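Capsular polysaccharide biosynthesis protein (Burkholderia pseudomallei, PDB 4BQN) binds coenzyme A and probably acts as an acetyltransferase in the biosynthesis of capsular polysaccharide. Local coordinates at residues 23-28 with 225-230; 27-32 with 218-223. The protein carries 1 engineered substitution. All coordinates share one frame; numbering follows the deposited sequence. Where two conformers were deposited one is given.

Interaction 1 of 2, residues 23-28 with 225-230; sequences LNSCPT and ISFDQN
Cys26 lays its CB against CE1 of the Phe227 ring, 3.8 Å away, and its sulfur lies obliquely to that ring. SG is 5.4 Å from the ring centroid and 36° off the ring normal, a Cys sulfur-aromatic contact. With SG anti to the backbone N (chi1 173°), the thiol runs alongside the backbone of Ser226. The Ser226 carbonyl O is pressed against Cys26 and makes a CA-H...O contact with Cys26 CA at 3.0 Å. No stronger partner is modelled for this buried oxygen. Ser25 holds the Asp228 side of the contact. Asp228 N donates to Ser25 OG at 3.1 Å in an almost straight bond (175°). The same OG is hydrogen-bonded to Met22 O and lies at the edge of the Phe227 ring.

A short turn around Ser25 and Cys26 links helices 15-24 and 27-32, and Cys26 is the N-cap of the second helix. Met215 of helix 204-217 packs against Leu23 and Cys26. In the segment 225-230, Asp228 OD1 accepts from Asn230 N at 2.8 Å in an Asx turn. On the Ser226 side, a water tentatively joins Thr28 OG1 to one conformer of Ser226 OG.

Interaction 2 of 2, residues 27-32 with 218-223; sequences PTFARD and LGYTYS
This is a surface contact in which a tyrosine from the loop after helix 204-217 lies across the short helix 27-32. Tyr220 gives the largest share of the buried surface. Its hydroxyl donates to Asp32 OD2 at 2.7 Å, on the anti lone pair of that oxygen. Trp33 NE1 makes a weak hydrogen bond with the same hydroxyl. The carboxylate meets the phenol ring at its edge, and the two planes are only 14° apart. Asp32 CG stands anti to the carbonyl carbon (chi1 -62°), which places the carboxylate beside the hydroxyl.

Arg31 holds the same carboxylate side-on with two nitrogens. NE bonds to Asp32 OD1 and NH2 to Asp32 OD2, both at 3.0 Å. NE approaches from above the carboxylate plane, while NH2 comes in on the syn side, somewhat out of the plane. OD2 therefore accepts from both Arg31 and Tyr220, and the paired bonds restrict rotation of the carboxylate. The arginine charge would be expected to favour the ionised form of Asp32.

The rest is apolar. Thr28 CG2 lies 3.7 Å from Tyr220 CE1, obliquely to the ring. Leu218 brings CD1 to the edge of the Phe29 ring, 3.8 Å from CE1. Phe29 also stacks on Trp33 and packs edge-to-face with Tyr8, joining the contact to strands 33-35 and 6-11 of the parallel sheet. Met215 lies against both Phe29 and Tyr220. Gly219, with its positive phi of 100°, lets the chain turn between Leu218 and Tyr220, in the Schellman motif that closes helix 204-217.

In the fold
Interactions 1 and 2 are neighbouring parts of one interface, with centres about 9 Å apart. Both start from the region of helix 27-32, overlapping at Pro27 and Thr28, of which only Thr28 makes contact in interaction 2. Their partners, 225-230 and 218-223, follow each other along the loop after helix 204-217. This loop runs past the start of the helix in interaction 1 and along its side in interaction 2. The two contacts touch, with Leu23 O 3.3 Å from Phe29 CD2 and Asn24 O 3.6 Å from Ala30 CB. Met215 packs against residues of both. The interface lies away from the coenzyme A site. The contact centres are about 22 and 26 Å from the chain centre.

Interaction 1 of 2, residues 23-28 with 225-230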
ATOM      1  N   LEU A  23      -3.165  -8.680 -14.551  1.00 12.73           N
ATOM      2  CA  LEU A  23      -3.151  -8.495 -16.010  1.00 13.07           C
ATOM      3  C   LEU A  23      -3.138  -9.814 -16.776  1.00 12.52           C
ATOM      4  O   LEU A  23      -3.892  -9.983 -17.747  1.00 14.28           O
ATOM      5  CB  LEU A  23      -1.974  -7.630 -16.444  1.00 13.56           C
ATOM      6  CG  LEU A  23      -2.123  -6.138 -16.101  1.00 12.09           C
ATOM      7  CD1 LEU A  23      -0.764  -5.458 -16.229  1.00 12.93           C
ATOM      8  CD2 LEU A  23      -3.176  -5.453 -16.978  1.00 14.84           C
ATOM      9  N   ASN A  24      -2.329 -10.766 -16.312  1.00 14.20           N
ATOM     10  CA  ASN A  24      -2.232 -12.069 -16.968  1.00 14.90           C
ATOM     11  C   ASN A  24      -3.549 -12.836 -16.935  1.00 15.78           C
ATOM     12  O   ASN A  24      -3.762 -13.723 -17.751  1.00 17.36           O
ATOM     13  CB  ASN A  24      -1.135 -12.908 -16.313  1.00 16.06           C
ATOM     14  CG  ASN A  24       0.260 -12.464 -16.711  1.00 16.20           C
ATOM     15  OD1 ASN A  24       0.445 -11.619 -17.594  1.00 17.64           O
ATOM     16  ND2 ASN A  24       1.262 -13.052 -16.064  1.00 21.31           N
ATOM     17  N   SER A  25      -4.431 -12.487 -15.998  1.00 14.90           N
ATOM     18  CA  SER A  25      -5.737 -13.147 -15.881  1.00 14.60           C
ATOM     19  C   SER A  25      -6.800 -12.614 -16.851  1.00 14.82           C
ATOM     20  O   SER A  25      -7.891 -13.172 -16.918  1.00 20.03           O
ATOM     21  CB  SER A  25      -6.253 -13.083 -14.432  1.00 15.58           C
ATOM     22  OG  SER A  25      -6.924 -11.864 -14.155  1.00 15.60           O
ATOM     23  N   CYS A  26      -6.474 -11.565 -17.602  1.00 15.73           N
ATOM     24  CA  CYS A  26      -7.352 -11.036 -18.643  1.00 16.98           C
ATOM     25  C   CYS A  26      -6.989 -11.695 -19.975  1.00 16.69           C
ATOM     26  O   CYS A  26      -5.868 -11.512 -20.466  1.00 17.41           O
ATOM     27  CB  CYS A  26      -7.184  -9.522 -18.754  1.00 16.36           C
ATOM     28  SG  CYS A  26      -8.094  -8.816 -20.151  1.00 17.88           S
ATOM     29  N   PRO A  27      -7.928 -12.476 -20.558  1.00 17.50           N
ATOM     30  CA  PRO A  27      -7.593 -13.238 -21.773  1.00 20.41           C
ATOM     31  C   PRO A  27      -7.121 -12.361 -22.934  1.00 20.21           C
ATOM     32  O   PRO A  27      -6.231 -12.759 -23.683  1.00 21.46           O
ATOM     33  CB  PRO A  27      -8.901 -13.972 -22.121  1.00 24.12           C
ATOM     34  CG  PRO A  27      -9.626 -14.074 -20.828  1.00 31.02           C
ATOM     35  CD  PRO A  27      -9.271 -12.832 -20.050  1.00 23.56           C
ATOM     36  N   THR A  28      -7.691 -11.170 -23.078  1.00 19.43           N
ATOM     37  CA  THR A  28      -7.308 -10.288 -24.183  1.00 19.39           C
ATOM     38  C   THR A  28      -5.878  -9.767 -23.990  1.00 20.13           C
ATOM     39  O   THR A  28      -5.090  -9.720 -24.944  1.00 21.22           O
ATOM     40  CB  THR A  28      -8.336  -9.155 -24.366  1.00 21.87           C
ATOM     41  OG1 THR A  28      -9.608  -9.738 -24.661  1.00 25.37           O
ATOM     42  CG2 THR A  28      -7.954  -8.234 -25.507  1.00 23.33           C
ATOM     43  N   ILE A 225     -11.648  -5.612 -21.324  1.00 17.26           N
ATOM     44  CA  ILE A 225     -11.087  -5.764 -19.989  1.00 15.15           C
ATOM     45  C   ILE A 225     -11.942  -6.679 -19.115  1.00 15.63           C
ATOM     46  O   ILE A 225     -13.099  -6.372 -18.826  1.00 20.04           O
ATOM     47  CB  ILE A 225     -10.903  -4.387 -19.325  1.00 15.67           C
ATOM     48  CG1 ILE A 225     -10.050  -3.471 -20.218  1.00 17.27           C
ATOM     49  CG2 ILE A 225     -10.291  -4.540 -17.933  1.00 17.00           C
ATOM     50  CD1 ILE A 225     -10.063  -2.018 -19.788  1.00 17.25           C
ATOM     51  N   SER A 226     -11.355  -7.798 -18.696  1.00 16.90           N
ATOM     52  CA  SER A 226     -12.022  -8.734 -17.798  0.70 17.03           C
ATOM     53  C   SER A 226     -10.954  -9.479 -17.024  1.00 17.79           C
ATOM     54  O   SER A 226      -9.915  -9.812 -17.565  1.00 25.25           O
ATOM     55  CB  SER A 226     -12.928  -9.712 -18.558  0.70 22.52           C
ATOM     56  OG  SER A 226     -12.174 -10.599 -19.354  0.70 27.83           O
ATOM     57  N   PHE A 227     -11.206  -9.712 -15.746  1.00 17.13           N
ATOM     58  CA  PHE A 227     -10.221 -10.359 -14.887  1.00 15.68           C
ATOM     59  C   PHE A 227     -10.806 -11.556 -14.162  1.00 17.22           C
ATOM     60  O   PHE A 227     -12.026 -11.700 -14.051  1.00 20.01           O
ATOM     61  CB  PHE A 227      -9.656  -9.355 -13.864  1.00 16.62           C
ATOM     62  CG  PHE A 227      -9.013  -8.151 -14.492  1.00 14.87           C
ATOM     63  CD1 PHE A 227      -7.826  -8.266 -15.211  1.00 15.25           C
ATOM     64  CD2 PHE A 227      -9.619  -6.903 -14.400  1.00 14.94           C
ATOM     65  CE1 PHE A 227      -7.245  -7.158 -15.821  1.00 17.04           C
ATOM     66  CE2 PHE A 227      -9.030  -5.780 -14.983  1.00 15.83           C
ATOM     67  CZ  PHE A 227      -7.844  -5.907 -15.699  1.00 15.11           C
ATOM     68  N   ASP A 228      -9.913 -12.390 -13.631  1.00 15.88           N
ATOM     69  CA  ASP A 228     -10.305 -13.483 -12.753  1.00 16.35           C
ATOM     70  C   ASP A 228     -10.769 -12.859 -11.439  1.00 16.74           C
ATOM     71  O   ASP A 228      -9.966 -12.297 -10.703  1.00 17.59           O
ATOM     72  CB  ASP A 228      -9.106 -14.414 -12.513  1.00 18.19           C
ATOM     73  CG  ASP A 228      -9.418 -15.581 -11.585  1.00 21.35           C
ATOM     74  OD1 ASP A 228     -10.490 -15.613 -10.940  1.00 22.76           O
ATOM     75  OD2 ASP A 228      -8.556 -16.482 -11.495  1.00 28.96           O
ATOM     76  N   GLN A 229     -12.069 -12.944 -11.161  1.00 18.02           N
ATOM     77  CA  GLN A 229     -12.673 -12.346  -9.963  1.00 21.27           C
ATOM     78  C   GLN A 229     -12.234 -13.013  -8.660  1.00 20.45           C
ATOM     79  O   GLN A 229     -12.480 -12.477  -7.580  1.00 25.01           O
ATOM     80  CB  GLN A 229     -14.208 -12.381 -10.051  1.00 21.07           C
ATOM     81  CG  GLN A 229     -14.780 -11.692 -11.279  1.00 25.57           C
ATOM     82  CD  GLN A 229     -14.465 -10.210 -11.303  1.00 21.87           C
ATOM     83  OE1 GLN A 229     -14.821  -9.466 -10.380  1.00 24.45           O
ATOM     84  NE2 GLN A 229     -13.798  -9.765 -12.366  1.00 28.13           N
ATOM     85  N   ASN A 230     -11.608 -14.182  -8.753  1.00 20.71           N
ATOM     86  CA  ASN A 230     -11.142 -14.881  -7.553  1.00 23.19           C
ATOM     87  C   ASN A 230      -9.754 -14.467  -7.085  1.00 17.65           C
ATOM     88  O   ASN A 230      -9.348 -14.798  -5.973  1.00 23.49           O
ATOM     89  CB  ASN A 230     -11.191 -16.396  -7.757  1.00 28.02           C
ATOM     90  CG  ASN A 230     -12.588 -16.905  -8.037  1.00 38.88           C
ATOM     91  OD1 ASN A 230     -13.540 -16.569  -7.329  1.00 49.46           O
ATOM     92  ND2 ASN A 230     -12.720 -17.723  -9.076  1.00 57.47           N
TER
HETATM   93  O   HOH W   1     -10.639 -10.149 -21.952  1.00 25.84           O

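Interaction 2 of 2, residues 27-32 with 218-223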
ATOM      1  N   PRO A  27      -7.928 -12.476 -20.558  1.00 17.50           N
ATOM      2  CA  PRO A  27      -7.593 -13.238 -21.773  1.00 20.41           C
ATOM      3  C   PRO A  27      -7.121 -12.361 -22.934  1.00 20.21           C
ATOM      4  O   PRO A  27      -6.231 -12.759 -23.683  1.00 21.46           O
ATOM      5  CB  PRO A  27      -8.901 -13.972 -22.121  1.00 24.12           C
ATOM      6  CG  PRO A  27      -9.626 -14.074 -20.828  1.00 31.02           C
ATOM      7  CD  PRO A  27      -9.271 -12.832 -20.050  1.00 23.56           C
ATOM      8  N   THR A  28      -7.691 -11.170 -23.078  1.00 19.43           N
ATOM      9  CA  THR A  28      -7.308 -10.288 -24.183  1.00 19.39           C
ATOM     10  C   THR A  28      -5.878  -9.767 -23.990  1.00 20.13           C
ATOM     11  O   THR A  28      -5.090  -9.720 -24.944  1.00 21.22           O
ATOM     12  CB  THR A  28      -8.336  -9.155 -24.366  1.00 21.87           C
ATOM     13  OG1 THR A  28      -9.608  -9.738 -24.661  1.00 25.37           O
ATOM     14  CG2 THR A  28      -7.954  -8.234 -25.507  1.00 23.33           C
ATOM     15  N   PHE A  29      -5.532  -9.412 -22.752  1.00 16.50           N
ATOM     16  CA  PHE A  29      -4.170  -8.999 -22.445  1.00 15.47           C
ATOM     17  C   PHE A  29      -3.192 -10.161 -22.657  1.00 17.95           C
ATOM     18  O   PHE A  29      -2.146 -10.002 -23.296  1.00 17.22           O
ATOM     19  CB  PHE A  29      -4.063  -8.480 -21.004  1.00 15.18           C
ATOM     20  CG  PHE A  29      -2.690  -7.989 -20.647  1.00 14.58           C
ATOM     21  CD1 PHE A  29      -2.308  -6.669 -20.889  1.00 15.22           C
ATOM     22  CD2 PHE A  29      -1.775  -8.862 -20.077  1.00 15.91           C
ATOM     23  CE1 PHE A  29      -1.037  -6.233 -20.563  1.00 16.85           C
ATOM     24  CE2 PHE A  29      -0.507  -8.436 -19.752  1.00 15.46           C
ATOM     25  CZ  PHE A  29      -0.131  -7.123 -19.994  1.00 15.84           C
ATOM     26  N   ALA A  30      -3.542 -11.332 -22.122  1.00 16.53           N
ATOM     27  CA  ALA A  30      -2.668 -12.509 -22.184  1.00 19.15           C
ATOM     28  C   ALA A  30      -2.451 -13.021 -23.610  1.00 18.55           C
ATOM     29  O   ALA A  30      -1.444 -13.665 -23.892  1.00 20.63           O
ATOM     30  CB  ALA A  30      -3.189 -13.617 -21.280  1.00 19.86           C
ATOM     31  N   ARG A  31      -3.386 -12.714 -24.507  1.00 19.39           N
ATOM     32  CA  ARG A  31      -3.248 -13.031 -25.936  1.00 20.25           C
ATOM     33  C   ARG A  31      -2.039 -12.295 -26.534  1.00 20.52           C
ATOM     34  O   ARG A  31      -1.353 -12.822 -27.415  1.00 22.42           O
ATOM     35  CB  ARG A  31      -4.544 -12.657 -26.684  1.00 23.38           C
ATOM     36  CG  ARG A  31      -4.528 -12.848 -28.194  1.00 31.55           C
ATOM     37  CD  ARG A  31      -5.683 -12.095 -28.850  1.00 33.01           C
ATOM     38  NE  ARG A  31      -5.522 -10.649 -28.703  1.00 31.00           N
ATOM     39  CZ  ARG A  31      -6.510  -9.761 -28.742  1.00 36.25           C
ATOM     40  NH1 ARG A  31      -7.766 -10.153 -28.939  1.00 39.68           N
ATOM     41  NH2 ARG A  31      -6.237  -8.472 -28.582  1.00 34.48           N
ATOM     42  N   ASP A  32      -1.788 -11.085 -26.047  1.00 19.07           N
ATOM     43  CA  ASP A  32      -0.815 -10.169 -26.657  1.00 18.99           C
ATOM     44  C   ASP A  32       0.520 -10.063 -25.939  1.00 17.47           C
ATOM     45  O   ASP A  32       1.515  -9.650 -26.549  1.00 19.92           O
ATOM     46  CB  ASP A  32      -1.408  -8.754 -26.772  1.00 19.25           C
ATOM     47  CG  ASP A  32      -2.634  -8.696 -27.670  1.00 21.71           C
ATOM     48  OD1 ASP A  32      -2.740  -9.520 -28.605  1.00 24.75           O
ATOM     49  OD2 ASP A  32      -3.487  -7.809 -27.445  1.00 23.43           O
ATOM     50  N   LEU A 218      -2.639   1.193 -22.610  1.00 14.30           N
ATOM     51  CA  LEU A 218      -2.077   0.411 -23.708  1.00 15.42           C
ATOM     52  C   LEU A 218      -2.922   0.415 -24.983  1.00 16.50           C
ATOM     53  O   LEU A 218      -2.484  -0.101 -26.016  1.00 21.29           O
ATOM     54  CB  LEU A 218      -1.838  -1.023 -23.241  1.00 16.28           C
ATOM     55  CG  LEU A 218      -0.757  -1.173 -22.170  1.00 16.18           C
ATOM     56  CD1 LEU A 218      -0.771  -2.607 -21.671  1.00 18.45           C
ATOM     57  CD2 LEU A 218       0.617  -0.807 -22.720  1.00 19.31           C
ATOM     58  N   GLY A 219      -4.122   0.998 -24.924  1.00 16.01           N
ATOM     59  CA  GLY A 219      -4.978   1.113 -26.104  1.00 15.52           C
ATOM     60  C   GLY A 219      -6.085   0.094 -26.222  1.00 16.08           C
ATOM     61  O   GLY A 219      -6.778   0.068 -27.234  1.00 19.89           O
ATOM     62  N   TYR A 220      -6.277  -0.746 -25.202  1.00 14.84           N
ATOM     63  CA  TYR A 220      -7.440  -1.636 -25.184  1.00 14.60           C
ATOM     64  C   TYR A 220      -8.710  -0.831 -24.926  1.00 17.27           C
ATOM     65  O   TYR A 220      -8.646   0.237 -24.324  1.00 19.27           O
ATOM     66  CB  TYR A 220      -7.285  -2.724 -24.111  1.00 16.04           C
ATOM     67  CG  TYR A 220      -6.158  -3.687 -24.406  1.00 15.17           C
ATOM     68  CD1 TYR A 220      -6.342  -4.746 -25.295  1.00 17.36           C
ATOM     69  CD2 TYR A 220      -4.908  -3.542 -23.803  1.00 15.77           C
ATOM     70  CE1 TYR A 220      -5.311  -5.619 -25.594  1.00 18.57           C
ATOM     71  CE2 TYR A 220      -3.872  -4.423 -24.084  1.00 17.73           C
ATOM     72  CZ  TYR A 220      -4.082  -5.455 -24.979  1.00 19.18           C
ATOM     73  OH  TYR A 220      -3.056  -6.327 -25.261  1.00 19.74           O
ATOM     74  N   THR A 221      -9.848  -1.344 -25.387  1.00 20.07           N
ATOM     75  CA  THR A 221     -11.178  -0.780 -25.141  0.70 22.68           C
ATOM     76  C   THR A 221     -11.692  -1.222 -23.775  1.00 17.11           C
ATOM     77  O   THR A 221     -11.207  -2.208 -23.225  1.00 18.19           O
ATOM     78  CB  THR A 221     -12.202  -1.286 -26.192  0.70 26.93           C
ATOM     79  OG1 THR A 221     -12.400  -2.700 -26.034  0.70 25.50           O
ATOM     80  CG2 THR A 221     -11.732  -0.996 -27.605  0.70 29.45           C
ATOM     81  N   TYR A 222     -12.708  -0.538 -23.259  1.00 19.24           N
ATOM     82  CA  TYR A 222     -13.360  -0.951 -22.018  1.00 20.27           C
ATOM     83  C   TYR A 222     -13.871  -2.382 -22.101  1.00 20.31           C
ATOM     84  O   TYR A 222     -13.729  -3.149 -21.139  1.00 21.05           O
ATOM     85  CB  TYR A 222     -14.485   0.036 -21.650  1.00 19.71           C
ATOM     86  CG  TYR A 222     -13.936   1.334 -21.111  1.00 18.48           C
ATOM     87  CD1 TYR A 222     -13.563   2.377 -21.967  1.00 18.79           C
ATOM     88  CD2 TYR A 222     -13.754   1.508 -19.745  1.00 16.99           C
ATOM     89  CE1 TYR A 222     -13.030   3.558 -21.465  1.00 19.65           C
ATOM     90  CE2 TYR A 222     -13.227   2.673 -19.234  1.00 17.81           C
ATOM     91  CZ  TYR A 222     -12.865   3.692 -20.088  1.00 17.21           C
ATOM     92  OH  TYR A 222     -12.344   4.834 -19.542  1.00 18.86           O
ATOM     93  N   SER A 223     -14.409  -2.748 -23.268  1.00 20.27           N
ATOM     94  CA  SER A 223     -14.987  -4.075 -23.474  0.70 23.25           C
ATOM     95  C   SER A 223     -13.953  -5.210 -23.529  1.00 22.39           C
ATOM     96  O   SER A 223     -14.309  -6.374 -23.358  1.00 25.43           O
ATOM     97  CB  SER A 223     -15.867  -4.090 -24.727  0.70 28.11           C
ATOM     98  OG  SER A 223     -15.117  -3.762 -25.882  0.70 29.32           O
TER